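Local coordinates for protein M157 (Murid herpesvirus 1, PDB 2NYK) that serves as the mouse cytomegalovirus ligand for Ly49 receptors of natural killer cells and has an MHC class I-like fold, at residues A[23-28]-A[101-106]; A[39-44]-A[199-204]; A[191-196]-A[228-233]. The protein carries 1 engineered substitution. All coordinates share one frame; numbering follows the deposited sequence.

Interaction 1 of 3, residues A[23-28]-A[101-106]; sequences MEFEVT and YACLFL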
ATOM      1  N   MET A  23       2.088  -8.051  -4.480  1.00 21.70           N
ATOM      2  CA  MET A  23       0.755  -7.714  -4.049  1.00 22.54           C
ATOM      3  C   MET A  23       0.584  -8.287  -2.655  1.00 22.75           C
ATOM      4  O   MET A  23       1.046  -9.418  -2.366  1.00 21.47           O
ATOM      5  CB  MET A  23      -0.293  -8.275  -5.011  1.00 23.94           C
ATOM      6  CG  MET A  23      -1.724  -7.782  -4.742  1.00 28.39           C
ATOM      7  SD  MET A  23      -2.864  -7.979  -6.185  1.00 36.05           S
ATOM      8  CE  MET A  23      -1.706  -7.887  -7.539  1.00 29.11           C
ATOM      9  N   GLU A  24      -0.043  -7.498  -1.778  1.00 20.47           N
ATOM     10  CA  GLU A  24      -0.231  -7.908  -0.393  1.00 20.52           C
ATOM     11  C   GLU A  24      -1.707  -7.915  -0.142  1.00 21.37           C
ATOM     12  O   GLU A  24      -2.374  -6.888  -0.304  1.00 21.32           O
ATOM     13  CB  GLU A  24       0.490  -6.947   0.553  1.00 20.50           C
ATOM     14  CG  GLU A  24       2.056  -6.830   0.336  1.00 19.93           C
ATOM     15  CD  GLU A  24       2.475  -6.019  -0.900  1.00 23.73           C
ATOM     16  OE1 GLU A  24       1.879  -4.967  -1.195  1.00 25.37           O
ATOM     17  OE2 GLU A  24       3.417  -6.438  -1.599  1.00 25.39           O
ATOM     18  N   PHE A  25      -2.226  -9.076   0.233  1.00 21.92           N
ATOM     19  CA  PHE A  25      -3.641  -9.246   0.528  1.00 22.04           C
ATOM     20  C   PHE A  25      -3.751  -9.387   2.024  1.00 23.32           C
ATOM     21  O   PHE A  25      -3.052 -10.229   2.622  1.00 24.10           O
ATOM     22  CB  PHE A  25      -4.167 -10.538  -0.118  1.00 22.98           C
ATOM     23  CG  PHE A  25      -3.976 -10.614  -1.594  1.00 23.15           C
ATOM     24  CD1 PHE A  25      -4.945 -10.102  -2.459  1.00 24.30           C
ATOM     25  CD2 PHE A  25      -2.829 -11.217  -2.130  1.00 23.86           C
ATOM     26  CE1 PHE A  25      -4.778 -10.179  -3.835  1.00 24.32           C
ATOM     27  CE2 PHE A  25      -2.642 -11.305  -3.481  1.00 23.50           C
ATOM     28  CZ  PHE A  25      -3.629 -10.809  -4.353  1.00 26.07           C
ATOM     29  N   GLU A  26      -4.594  -8.573   2.660  1.00 22.20           N
ATOM     30  CA  GLU A  26      -4.695  -8.646   4.104  1.00 23.19           C
ATOM     31  C   GLU A  26      -6.148  -8.645   4.573  1.00 22.83           C
ATOM     32  O   GLU A  26      -6.973  -7.891   4.059  1.00 22.01           O
ATOM     33  CB  GLU A  26      -3.933  -7.477   4.734  1.00 23.55           C
ATOM     34  CG  GLU A  26      -4.015  -7.418   6.257  1.00 29.13           C
ATOM     35  CD  GLU A  26      -2.981  -6.460   6.834  1.00 33.00           C
ATOM     36  OE1 GLU A  26      -3.091  -6.096   8.013  1.00 39.27           O
ATOM     37  OE2 GLU A  26      -2.056  -6.066   6.112  1.00 38.57           O
ATOM     38  N   VAL A  27      -6.461  -9.476   5.561  1.00 22.80           N
ATOM     39  CA  VAL A  27      -7.799  -9.496   6.121  1.00 24.55           C
ATOM     40  C   VAL A  27      -7.698  -9.537   7.633  1.00 26.48           C
ATOM     41  O   VAL A  27      -6.919 -10.312   8.191  1.00 26.06           O
ATOM     42  CB  VAL A  27      -8.641 -10.720   5.640  1.00 24.34           C
ATOM     43  CG1 VAL A  27     -10.023 -10.707   6.289  1.00 26.04           C
ATOM     44  CG2 VAL A  27      -8.782 -10.712   4.124  1.00 24.65           C
ATOM     45  N   THR A  28      -8.491  -8.684   8.278  1.00 27.90           N
ATOM     46  CA  THR A  28      -8.573  -8.629   9.723  1.00 30.63           C
ATOM     47  C   THR A  28     -10.021  -8.869  10.134  1.00 32.10           C
ATOM     48  O   THR A  28     -10.945  -8.288   9.556  1.00 31.78           O
ATOM     49  CB  THR A  28      -8.086  -7.270  10.261  1.00 31.53           C
ATOM     50  OG1 THR A  28      -6.720  -7.071   9.871  1.00 32.64           O
ATOM     51  CG2 THR A  28      -8.187  -7.231  11.766  1.00 32.43           C
ATOM     52  N   TYR A 101      -1.080 -12.124   3.034  1.00 19.83           N
ATOM     53  CA  TYR A 101      -0.328 -12.832   2.001  1.00 20.98           C
ATOM     54  C   TYR A 101       0.486 -11.783   1.283  1.00 21.51           C
ATOM     55  O   TYR A 101      -0.077 -10.873   0.657  1.00 22.81           O
ATOM     56  CB  TYR A 101      -1.254 -13.522   1.007  1.00 20.50           C
ATOM     57  CG  TYR A 101      -1.892 -14.807   1.519  1.00 22.32           C
ATOM     58  CD1 TYR A 101      -2.862 -14.781   2.520  1.00 23.93           C
ATOM     59  CD2 TYR A 101      -1.494 -16.047   1.013  1.00 24.83           C
ATOM     60  CE1 TYR A 101      -3.431 -15.961   3.011  1.00 25.34           C
ATOM     61  CE2 TYR A 101      -2.066 -17.242   1.494  1.00 25.80           C
ATOM     62  CZ  TYR A 101      -3.025 -17.177   2.481  1.00 28.26           C
ATOM     63  OH  TYR A 101      -3.590 -18.341   2.958  1.00 33.39           O
ATOM     64  N   ALA A 102       1.798 -11.883   1.402  1.00 20.66           N
ATOM     65  CA  ALA A 102       2.695 -10.951   0.740  1.00 20.91           C
ATOM     66  C   ALA A 102       3.333 -11.739  -0.399  1.00 22.38           C
ATOM     67  O   ALA A 102       4.199 -12.620  -0.174  1.00 20.22           O
ATOM     68  CB  ALA A 102       3.732 -10.445   1.735  1.00 20.38           C
ATOM     69  N   CYS A 103       2.882 -11.439  -1.616  1.00 22.96           N
ATOM     70  CA  CYS A 103       3.217 -12.256  -2.788  1.00 25.45           C
ATOM     71  C   CYS A 103       4.065 -11.517  -3.826  1.00 24.98           C
ATOM     72  O   CYS A 103       3.774 -10.367  -4.172  1.00 25.02           O
ATOM     73  CB  CYS A 103       1.931 -12.755  -3.457  1.00 26.20           C
ATOM     74  SG  CYS A 103       0.877 -13.725  -2.375  1.00 30.33           S
ATOM     75  N   LEU A 104       5.095 -12.198  -4.313  1.00 23.63           N
ATOM     76  CA  LEU A 104       5.935 -11.696  -5.373  1.00 24.57           C
ATOM     77  C   LEU A 104       5.541 -12.380  -6.665  1.00 25.12           C
ATOM     78  O   LEU A 104       5.539 -13.604  -6.734  1.00 24.76           O
ATOM     79  CB  LEU A 104       7.407 -12.000  -5.070  1.00 25.08           C
ATOM     80  CG  LEU A 104       8.470 -11.761  -6.156  1.00 27.24           C
ATOM     81  CD1 LEU A 104       8.594 -10.287  -6.562  1.00 26.67           C
ATOM     82  CD2 LEU A 104       9.827 -12.291  -5.680  1.00 27.51           C
ATOM     83  N   PHE A 105       5.222 -11.586  -7.683  1.00 24.84           N
ATOM     84  CA  PHE A 105       4.852 -12.117  -8.989  1.00 26.81           C
ATOM     85  C   PHE A 105       6.050 -12.027  -9.910  1.00 26.97           C
ATOM     86  O   PHE A 105       6.354 -10.959 -10.429  1.00 26.86           O
ATOM     87  CB  PHE A 105       3.654 -11.365  -9.572  1.00 27.25           C
ATOM     88  CG  PHE A 105       2.397 -11.525  -8.773  1.00 30.33           C
ATOM     89  CD1 PHE A 105       1.736 -12.732  -8.736  1.00 32.73           C
ATOM     90  CD2 PHE A 105       1.885 -10.477  -8.038  1.00 35.09           C
ATOM     91  CE1 PHE A 105       0.579 -12.900  -7.982  1.00 35.39           C
ATOM     92  CE2 PHE A 105       0.719 -10.637  -7.275  1.00 35.61           C
ATOM     93  CZ  PHE A 105       0.062 -11.848  -7.252  1.00 34.28           C
ATOM     94  N   LEU A 106       6.736 -13.154 -10.085  1.00 27.23           N
ATOM     95  CA  LEU A 106       7.942 -13.233 -10.893  1.00 27.65           C
ATOM     96  C   LEU A 106       7.677 -14.115 -12.127  1.00 27.52           C
ATOM     97  O   LEU A 106       7.442 -15.320 -11.993  1.00 26.73           O
ATOM     98  CB  LEU A 106       9.095 -13.804 -10.056  1.00 29.39           C
ATOM     99  CG  LEU A 106      10.500 -13.797 -10.674  1.00 32.57           C
ATOM    100  CD1 LEU A 106      10.914 -12.394 -11.112  1.00 35.38           C
ATOM    101  CD2 LEU A 106      11.529 -14.381  -9.699  1.00 37.58           C
TER
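Met-23 turns CG anti to its backbone N (chi1 -171°) and bends at chi3 (-28°), which carries the terminal CE back to within 3.7 Å of Phe-105 CE2, off the plane of that ring. Met-23 CB lies at the ring edge, in plane, 3.4 Å from the same Phe-105 CE2. The two residues belong to adjacent antiparallel strands, 21-30 and 96-106, in the middle of the beta sheet that forms the floor of an MHC-like platform. Helix 157-173 lies over Met-23 and Phe-105, while Phe-75 of helix 71-90 meets the rings of both Phe-25 and Tyr-101.

Met-23 with Cys-103 and Phe-25 with Tyr-101 are the hydrogen-bonded pairs. Each exchanges two backbone bonds, among them Cys-103 N to Met-23 O and Tyr-101 N to Phe-25 O, both 2.8 Å long. Between them, the CA of Glu-24 makes a C-H...O contact of 3.1 Å with Tyr-101 O, which already accepts from Phe-25 N. On the face turned away from the helices, Glu-24 CG rests 4.2 Å from Ala-102 CB; the chain bends at chi2, and OE2 bonds to Thr-22 OG1.

On the helix-facing side the side chains of Phe-25 and Tyr-101 cross at about a right angle, with Phe-25 CD2 4.2 Å from Tyr-101 CB. Beyond it, Cys-103 SG, joined by a disulfide to Cys-112 of the next strand, sits at the edge of the Phe-25 ring, 4.4 Å from CE2.

Interaction 2 of 3, residues A[39-44]-A[199-204]; sequences ISVDNG and RSNVPF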
ATOM      1  N   ILE A  39      -5.988  -4.519  -0.298  1.00 23.06           N
ATOM      2  CA  ILE A  39      -5.013  -4.942  -1.289  1.00 23.20           C
ATOM      3  C   ILE A  39      -4.037  -3.793  -1.415  1.00 22.75           C
ATOM      4  O   ILE A  39      -4.459  -2.640  -1.548  1.00 21.07           O
ATOM      5  CB  ILE A  39      -5.644  -5.217  -2.665  1.00 23.25           C
ATOM      6  CG1 ILE A  39      -6.673  -6.353  -2.604  1.00 23.04           C
ATOM      7  CG2 ILE A  39      -4.535  -5.579  -3.712  1.00 23.87           C
ATOM      8  CD1 ILE A  39      -7.416  -6.480  -3.891  1.00 19.32           C
ATOM      9  N   SER A  40      -2.742  -4.121  -1.399  1.00 21.48           N
ATOM     10  CA  SER A  40      -1.677  -3.157  -1.604  1.00 22.42           C
ATOM     11  C   SER A  40      -0.799  -3.766  -2.687  1.00 23.26           C
ATOM     12  O   SER A  40      -0.887  -4.978  -2.952  1.00 20.80           O
ATOM     13  CB  SER A  40      -0.853  -3.004  -0.318  1.00 22.64           C
ATOM     14  OG  SER A  40      -1.737  -2.866   0.805  1.00 30.46           O
ATOM     15  N   VAL A  41       0.061  -2.952  -3.293  1.00 22.02           N
ATOM     16  CA  VAL A  41       0.968  -3.466  -4.289  1.00 23.10           C
ATOM     17  C   VAL A  41       2.323  -2.898  -3.976  1.00 22.92           C
ATOM     18  O   VAL A  41       2.420  -1.795  -3.440  1.00 23.19           O
ATOM     19  CB  VAL A  41       0.582  -3.084  -5.735  1.00 23.10           C
ATOM     20  CG1 VAL A  41      -0.809  -3.634  -6.102  1.00 22.51           C
ATOM     21  CG2 VAL A  41       0.631  -1.565  -5.912  1.00 22.51           C
ATOM     22  N   ASP A  42       3.346  -3.667  -4.319  1.00 22.62           N
ATOM     23  CA  ASP A  42       4.744  -3.278  -4.134  1.00 24.41           C
ATOM     24  C   ASP A  42       5.078  -2.831  -2.727  1.00 24.38           C
ATOM     25  O   ASP A  42       5.849  -1.891  -2.524  1.00 25.28           O
ATOM     26  CB  ASP A  42       5.160  -2.242  -5.184  1.00 25.21           C
ATOM     27  CG  ASP A  42       5.474  -2.891  -6.502  1.00 25.53           C
ATOM     28  OD1 ASP A  42       5.669  -4.123  -6.481  1.00 26.24           O
ATOM     29  OD2 ASP A  42       5.540  -2.207  -7.544  1.00 27.94           O
ATOM     30  N   ASN A  43       4.484  -3.530  -1.761  1.00 24.42           N
ATOM     31  CA  ASN A  43       4.680  -3.252  -0.328  1.00 25.20           C
ATOM     32  C   ASN A  43       4.390  -1.782   0.057  1.00 24.25           C
ATOM     33  O   ASN A  43       5.030  -1.224   0.953  1.00 23.90           O
ATOM     34  CB  ASN A  43       6.079  -3.718   0.108  1.00 27.02           C
ATOM     35  CG  ASN A  43       6.191  -3.929   1.608  1.00 31.24           C
ATOM     36  OD1 ASN A  43       5.238  -4.374   2.280  1.00 36.31           O
ATOM     37  ND2 ASN A  43       7.352  -3.607   2.144  1.00 35.28           N
ATOM     38  N   GLY A  44       3.410  -1.163  -0.615  1.00 22.88           N
ATOM     39  CA  GLY A  44       3.052   0.231  -0.328  1.00 21.62           C
ATOM     40  C   GLY A  44       1.764   0.305   0.449  1.00 21.88           C
ATOM     41  O   GLY A  44       1.334  -0.684   1.026  1.00 19.68           O
ATOM     42  N   ARG A 199       0.378  11.090  -5.298  1.00 24.11           N
ATOM     43  CA  ARG A 199      -0.713  10.323  -5.822  1.00 24.84           C
ATOM     44  C   ARG A 199      -0.305   8.853  -5.954  1.00 24.42           C
ATOM     45  O   ARG A 199      -0.984   8.082  -6.585  1.00 24.18           O
ATOM     46  CB  ARG A 199      -1.179  10.891  -7.170  1.00 26.21           C
ATOM     47  CG  ARG A 199      -1.687  12.342  -7.070  1.00 30.04           C
ATOM     48  CD  ARG A 199      -2.592  12.715  -8.231  1.00 40.35           C
ATOM     49  NE  ARG A 199      -1.989  12.419  -9.534  1.00 47.22           N
ATOM     50  CZ  ARG A 199      -2.646  12.425 -10.697  1.00 50.54           C
ATOM     51  NH1 ARG A 199      -3.938  12.735 -10.742  1.00 53.94           N
ATOM     52  NH2 ARG A 199      -2.005  12.142 -11.825  1.00 50.18           N
ATOM     53  N   SER A 200       0.814   8.487  -5.348  1.00 23.01           N
ATOM     54  CA  SER A 200       1.250   7.110  -5.334  1.00 22.94           C
ATOM     55  C   SER A 200       1.033   6.502  -3.955  1.00 22.05           C
ATOM     56  O   SER A 200       0.828   7.219  -2.969  1.00 22.65           O
ATOM     57  CB  SER A 200       2.729   7.019  -5.744  1.00 23.38           C
ATOM     58  OG  SER A 200       3.158   5.659  -5.712  1.00 24.22           O
ATOM     59  N   ASN A 201       1.026   5.176  -3.888  1.00 20.58           N
ATOM     60  CA  ASN A 201       0.913   4.462  -2.617  1.00 20.36           C
ATOM     61  C   ASN A 201       2.297   4.110  -2.081  1.00 20.74           C
ATOM     62  O   ASN A 201       2.422   3.435  -1.068  1.00 20.05           O
ATOM     63  CB  ASN A 201       0.064   3.194  -2.763  1.00 17.78           C
ATOM     64  CG  ASN A 201       0.803   2.090  -3.533  1.00 21.12           C
ATOM     65  OD1 ASN A 201       1.424   2.372  -4.583  1.00 19.88           O
ATOM     66  ND2 ASN A 201       0.784   0.852  -3.007  1.00 15.36           N
ATOM     67  N   VAL A 202       3.339   4.553  -2.782  1.00 22.37           N
ATOM     68  CA  VAL A 202       4.708   4.286  -2.366  1.00 23.62           C
ATOM     69  C   VAL A 202       4.988   5.048  -1.062  1.00 23.38           C
ATOM     70  O   VAL A 202       4.696   6.249  -0.970  1.00 24.67           O
ATOM     71  CB  VAL A 202       5.724   4.686  -3.487  1.00 24.06           C
ATOM     72  CG1 VAL A 202       7.126   4.649  -2.953  1.00 24.89           C
ATOM     73  CG2 VAL A 202       5.604   3.724  -4.693  1.00 24.49           C
ATOM     74  N   PRO A 203       5.484   4.347  -0.027  1.00 23.23           N
ATOM     75  CA  PRO A 203       5.808   5.052   1.197  1.00 23.41           C
ATOM     76  C   PRO A 203       6.927   6.087   1.080  1.00 24.11           C
ATOM     77  O   PRO A 203       7.847   5.962   0.263  1.00 22.70           O
ATOM     78  CB  PRO A 203       6.167   3.911   2.171  1.00 24.72           C
ATOM     79  CG  PRO A 203       5.425   2.730   1.638  1.00 21.54           C
ATOM     80  CD  PRO A 203       5.630   2.887   0.152  1.00 22.48           C
ATOM     81  N   PHE A 204       6.826   7.145   1.877  1.00 25.59           N
ATOM     82  CA  PHE A 204       7.888   8.163   1.891  1.00 26.61           C
ATOM     83  C   PHE A 204       7.854   8.892   3.220  1.00 27.85           C
ATOM     84  O   PHE A 204       6.854   8.795   3.947  1.00 28.06           O
ATOM     85  CB  PHE A 204       7.718   9.144   0.708  1.00 26.93           C
ATOM     86  CG  PHE A 204       6.487  10.011   0.795  1.00 26.21           C
ATOM     87  CD1 PHE A 204       6.531  11.245   1.439  1.00 25.09           C
ATOM     88  CD2 PHE A 204       5.273   9.579   0.241  1.00 25.26           C
ATOM     89  CE1 PHE A 204       5.370  12.034   1.542  1.00 26.76           C
ATOM     90  CE2 PHE A 204       4.109  10.369   0.334  1.00 25.12           C
ATOM     91  CZ  PHE A 204       4.152  11.579   0.957  1.00 22.81           C
TER
HETATM   92  O   HOH W   1       3.582   0.921  -5.163  1.00 24.43           O
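The carbonyl oxygen of Val-41 is gripped from both segments: Asn-201 ND2 donates to it across the contact at 3.1 Å, and Gly-44 N closes on it from within its own turn, with N and O also 3.1 Å apart. That beta turn, of the type I'/III' class with Asp-42 and Asn-43 both left-handed, links strands 35-41 and 46-51 of the platform sheet as a beta hairpin. Residues 199-203 form the loop that leads from strand 192-198 into strand 204-208 of the immunoglobulin-like domain, so the contact lies at the junction of the two domains of this MHC-like fold.

The Asn-201 amide is well fixed. ND2 meets Val-41 O on a lone pair, in the carbonyl plane, and the oxygen lies only 11° out of the Asn-201 amide plane; ND2 also donates to Arg-45 O. CG sits between the backbone N and the carbonyl carbon (chi1 73°), which turns the amide toward the hairpin, crossing the Val-41 side chain at about a right angle. Val-41 CG2 touches ND2 at 3.8 Å, and Leu-171 of helix 157-173 packs on both residues.

Gly-44 CA meets the backbone O of Asn-201 at 3.3 Å and Pro-203 CD at 3.7 Å. Ser-200 OG shapes the loop by accepting from Val-202 N in an ST turn. A bridging water donates to Asn-201 OD1 at 2.7 Å and, weakly, to Val-41 O.

Interaction 3 of 3, residues A[191-196]-A[228-233]; sequences LTTCVV and ILTVKA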
ATOM      1  N   LEU A 191       6.703  29.385  13.053  1.00 46.16           N
ATOM      2  CA  LEU A 191       5.764  28.335  12.647  1.00 46.28           C
ATOM      3  C   LEU A 191       5.995  27.924  11.187  1.00 45.25           C
ATOM      4  O   LEU A 191       5.528  28.586  10.258  1.00 45.65           O
ATOM      5  CB  LEU A 191       4.319  28.819  12.843  1.00 46.81           C
ATOM      6  CG  LEU A 191       3.147  27.842  13.018  1.00 47.72           C
ATOM      7  CD1 LEU A 191       1.849  28.644  12.938  1.00 49.71           C
ATOM      8  CD2 LEU A 191       3.121  26.690  11.989  1.00 49.01           C
ATOM      9  N   THR A 192       6.718  26.826  11.005  1.00 43.91           N
ATOM     10  CA  THR A 192       7.070  26.307   9.691  1.00 42.61           C
ATOM     11  C   THR A 192       6.259  25.046   9.390  1.00 41.79           C
ATOM     12  O   THR A 192       6.083  24.189  10.269  1.00 41.48           O
ATOM     13  CB  THR A 192       8.569  25.990   9.651  1.00 42.85           C
ATOM     14  OG1 THR A 192       9.302  27.191   9.913  1.00 43.99           O
ATOM     15  CG2 THR A 192       8.984  25.453   8.316  1.00 42.53           C
ATOM     16  N   THR A 193       5.756  24.939   8.150  1.00 40.26           N
ATOM     17  CA  THR A 193       4.984  23.761   7.751  1.00 38.57           C
ATOM     18  C   THR A 193       5.484  23.214   6.425  1.00 37.41           C
ATOM     19  O   THR A 193       5.864  23.971   5.521  1.00 36.61           O
ATOM     20  CB  THR A 193       3.480  24.085   7.612  1.00 38.49           C
ATOM     21  OG1 THR A 193       3.057  24.869   8.739  1.00 39.20           O
ATOM     22  CG2 THR A 193       2.646  22.794   7.563  1.00 38.84           C
ATOM     23  N   CYS A 194       5.476  21.894   6.312  1.00 35.22           N
ATOM     24  CA  CYS A 194       5.776  21.244   5.046  1.00 34.10           C
ATOM     25  C   CYS A 194       4.743  20.159   4.769  1.00 32.95           C
ATOM     26  O   CYS A 194       4.656  19.179   5.511  1.00 30.81           O
ATOM     27  CB  CYS A 194       7.190  20.666   5.051  1.00 34.89           C
ATOM     28  SG  CYS A 194       7.713  20.173   3.405  1.00 35.86           S
ATOM     29  N   VAL A 195       3.942  20.370   3.727  1.00 31.44           N
ATOM     30  CA  VAL A 195       2.900  19.440   3.331  1.00 30.67           C
ATOM     31  C   VAL A 195       3.311  18.796   2.014  1.00 30.42           C
ATOM     32  O   VAL A 195       3.452  19.480   0.992  1.00 30.74           O
ATOM     33  CB  VAL A 195       1.526  20.137   3.157  1.00 31.02           C
ATOM     34  CG1 VAL A 195       0.472  19.131   2.739  1.00 29.97           C
ATOM     35  CG2 VAL A 195       1.118  20.890   4.433  1.00 30.79           C
ATOM     36  N   VAL A 196       3.514  17.478   2.042  1.00 28.89           N
ATOM     37  CA  VAL A 196       3.887  16.733   0.839  1.00 27.96           C
ATOM     38  C   VAL A 196       2.737  15.843   0.366  1.00 27.62           C
ATOM     39  O   VAL A 196       2.237  15.043   1.138  1.00 26.69           O
ATOM     40  CB  VAL A 196       5.173  15.909   1.096  1.00 28.23           C
ATOM     41  CG1 VAL A 196       5.569  15.092  -0.134  1.00 26.97           C
ATOM     42  CG2 VAL A 196       6.311  16.844   1.495  1.00 27.34           C
ATOM     43  N   ILE A 228      -0.990  12.437   2.061  1.00 26.39           N
ATOM     44  CA  ILE A 228      -0.647  13.792   2.413  1.00 27.01           C
ATOM     45  C   ILE A 228       0.059  13.738   3.755  1.00 27.76           C
ATOM     46  O   ILE A 228      -0.549  13.417   4.795  1.00 26.83           O
ATOM     47  CB  ILE A 228      -1.881  14.731   2.432  1.00 27.45           C
ATOM     48  CG1 ILE A 228      -2.590  14.708   1.057  1.00 26.47           C
ATOM     49  CG2 ILE A 228      -1.464  16.151   2.865  1.00 25.65           C
ATOM     50  CD1 ILE A 228      -3.849  15.562   0.975  1.00 28.88           C
ATOM     51  N   LEU A 229       1.362  14.027   3.716  1.00 27.43           N
ATOM     52  CA  LEU A 229       2.174  14.023   4.925  1.00 29.44           C
ATOM     53  C   LEU A 229       2.589  15.443   5.284  1.00 30.96           C
ATOM     54  O   LEU A 229       3.196  16.161   4.475  1.00 30.61           O
ATOM     55  CB  LEU A 229       3.392  13.099   4.768  1.00 29.64           C
ATOM     56  CG  LEU A 229       3.210  11.596   5.033  1.00 32.03           C
ATOM     57  CD1 LEU A 229       2.189  10.888   4.088  1.00 30.73           C
ATOM     58  CD2 LEU A 229       4.580  10.922   4.932  1.00 35.18           C
ATOM     59  N   THR A 230       2.216  15.856   6.493  1.00 31.86           N
ATOM     60  CA  THR A 230       2.450  17.218   6.965  1.00 32.71           C
ATOM     61  C   THR A 230       3.370  17.169   8.186  1.00 33.49           C
ATOM     62  O   THR A 230       3.168  16.359   9.081  1.00 33.01           O
ATOM     63  CB  THR A 230       1.121  17.896   7.383  1.00 33.11           C
ATOM     64  OG1 THR A 230       0.176  17.852   6.303  1.00 34.45           O
ATOM     65  CG2 THR A 230       1.341  19.348   7.829  1.00 33.27           C
ATOM     66  N   VAL A 231       4.391  18.024   8.191  1.00 34.28           N
ATOM     67  CA  VAL A 231       5.297  18.182   9.320  1.00 34.93           C
ATOM     68  C   VAL A 231       5.342  19.664   9.676  1.00 36.24           C
ATOM     69  O   VAL A 231       5.716  20.517   8.849  1.00 34.84           O
ATOM     70  CB  VAL A 231       6.732  17.627   9.053  1.00 35.12           C
ATOM     71  CG1 VAL A 231       7.299  18.181   7.787  1.00 36.46           C
ATOM     72  CG2 VAL A 231       7.684  17.979  10.211  1.00 34.99           C
ATOM     73  N   LYS A 232       4.915  19.969  10.896  1.00 37.82           N
ATOM     74  CA  LYS A 232       5.022  21.320  11.404  1.00 39.91           C
ATOM     75  C   LYS A 232       5.805  21.362  12.694  1.00 41.05           C
ATOM     76  O   LYS A 232       5.694  20.468  13.548  1.00 40.13           O
ATOM     77  CB  LYS A 232       3.668  22.023  11.522  1.00 40.49           C
ATOM     78  CG  LYS A 232       2.614  21.336  12.338  1.00 43.47           C
ATOM     79  CD  LYS A 232       1.230  21.892  11.921  1.00 48.39           C
ATOM     80  CE  LYS A 232       0.166  21.400  12.952  1.00 52.23           C
ATOM     81  NZ  LYS A 232      -1.196  21.883  12.471  1.00 53.62           N
ATOM     82  N   ALA A 233       6.633  22.399  12.796  1.00 42.25           N
ATOM     83  CA  ALA A 233       7.456  22.607  13.964  1.00 43.80           C
ATOM     84  C   ALA A 233       7.235  24.047  14.407  1.00 45.10           C
ATOM     85  O   ALA A 233       7.701  24.976  13.741  1.00 44.95           O
ATOM     86  CB  ALA A 233       8.905  22.336  13.635  1.00 43.42           C
TER
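Leu-191 brings its CA to 4.0 Å from Ala-233 O, and its side chain touches an N-acetylglucosamine. Thr-192 then opens the antiparallel pairing of an immunoglobulin-like domain: its N makes a weak bond to Ala-233 O, its O takes a firmer one from Ala-233 N at 3.1 Å, and its hydroxyl OG1 bonds to Ser-236 O. Thr-193 turns to the other face, where it runs alongside Lys-232; its CG2, anti to the backbone N, crosses over to Thr-230 CG2 at 3.7 Å.

Cys-194 exchanges two backbone hydrogen bonds with Val-231, each with its donor tilted by more than 20° from the carbonyl plane. Val-231 holds CG1 between its backbone N and carbonyl carbon (chi1 52°), which sets that methyl 3.7 Å from Cys-194 CB. Val-195, back on the Thr-193 face, lies beside Thr-230 and points the same way: CG2 packs 3.7 Å from Thr-230 OG1, while CG1 meets Ile-228 CG2 at 3.6 Å. Val-196 ends the segment with a nearly straight bond of 2.8 Å from its N to Leu-229 O, returned by Leu-229 N.

Strand 181-186 flanks 192-198 and strand 217-222 flanks 227-233 in the same sheet. Cys-194 reaches strand 241-245 through its disulfide to Cys-241, the core bond familiar from immunoglobulin domains, and strand 204-208 packs against this face, with Phe-204 on Val-196 and Leu-229 and with Val-206 on Val-196 and Val-231.

How the interactions relate
Interactions 1 and 2, with centres 12 Å apart, meet on the platform sheet, where strands 21-30 and 35-41 are neighbours: Glu-24 N lies 2.9 Å from Ser-40 O, a probable hydrogen bond. Interaction 3 belongs to the immunoglobulin-like domain, its centre 32 Å from that of interaction 1 and on the other side of the chain's centre. Interaction 2 stands between them and touches both, reaching interaction 3 through Phe-204. Along the chain, interaction 2 alternates with each of the others, whereas interaction 1 closes before interaction 3 opens. Interaction 2 thus joins the platform to the immunoglobulin-like domain, as expected of an MHC class I-like architecture.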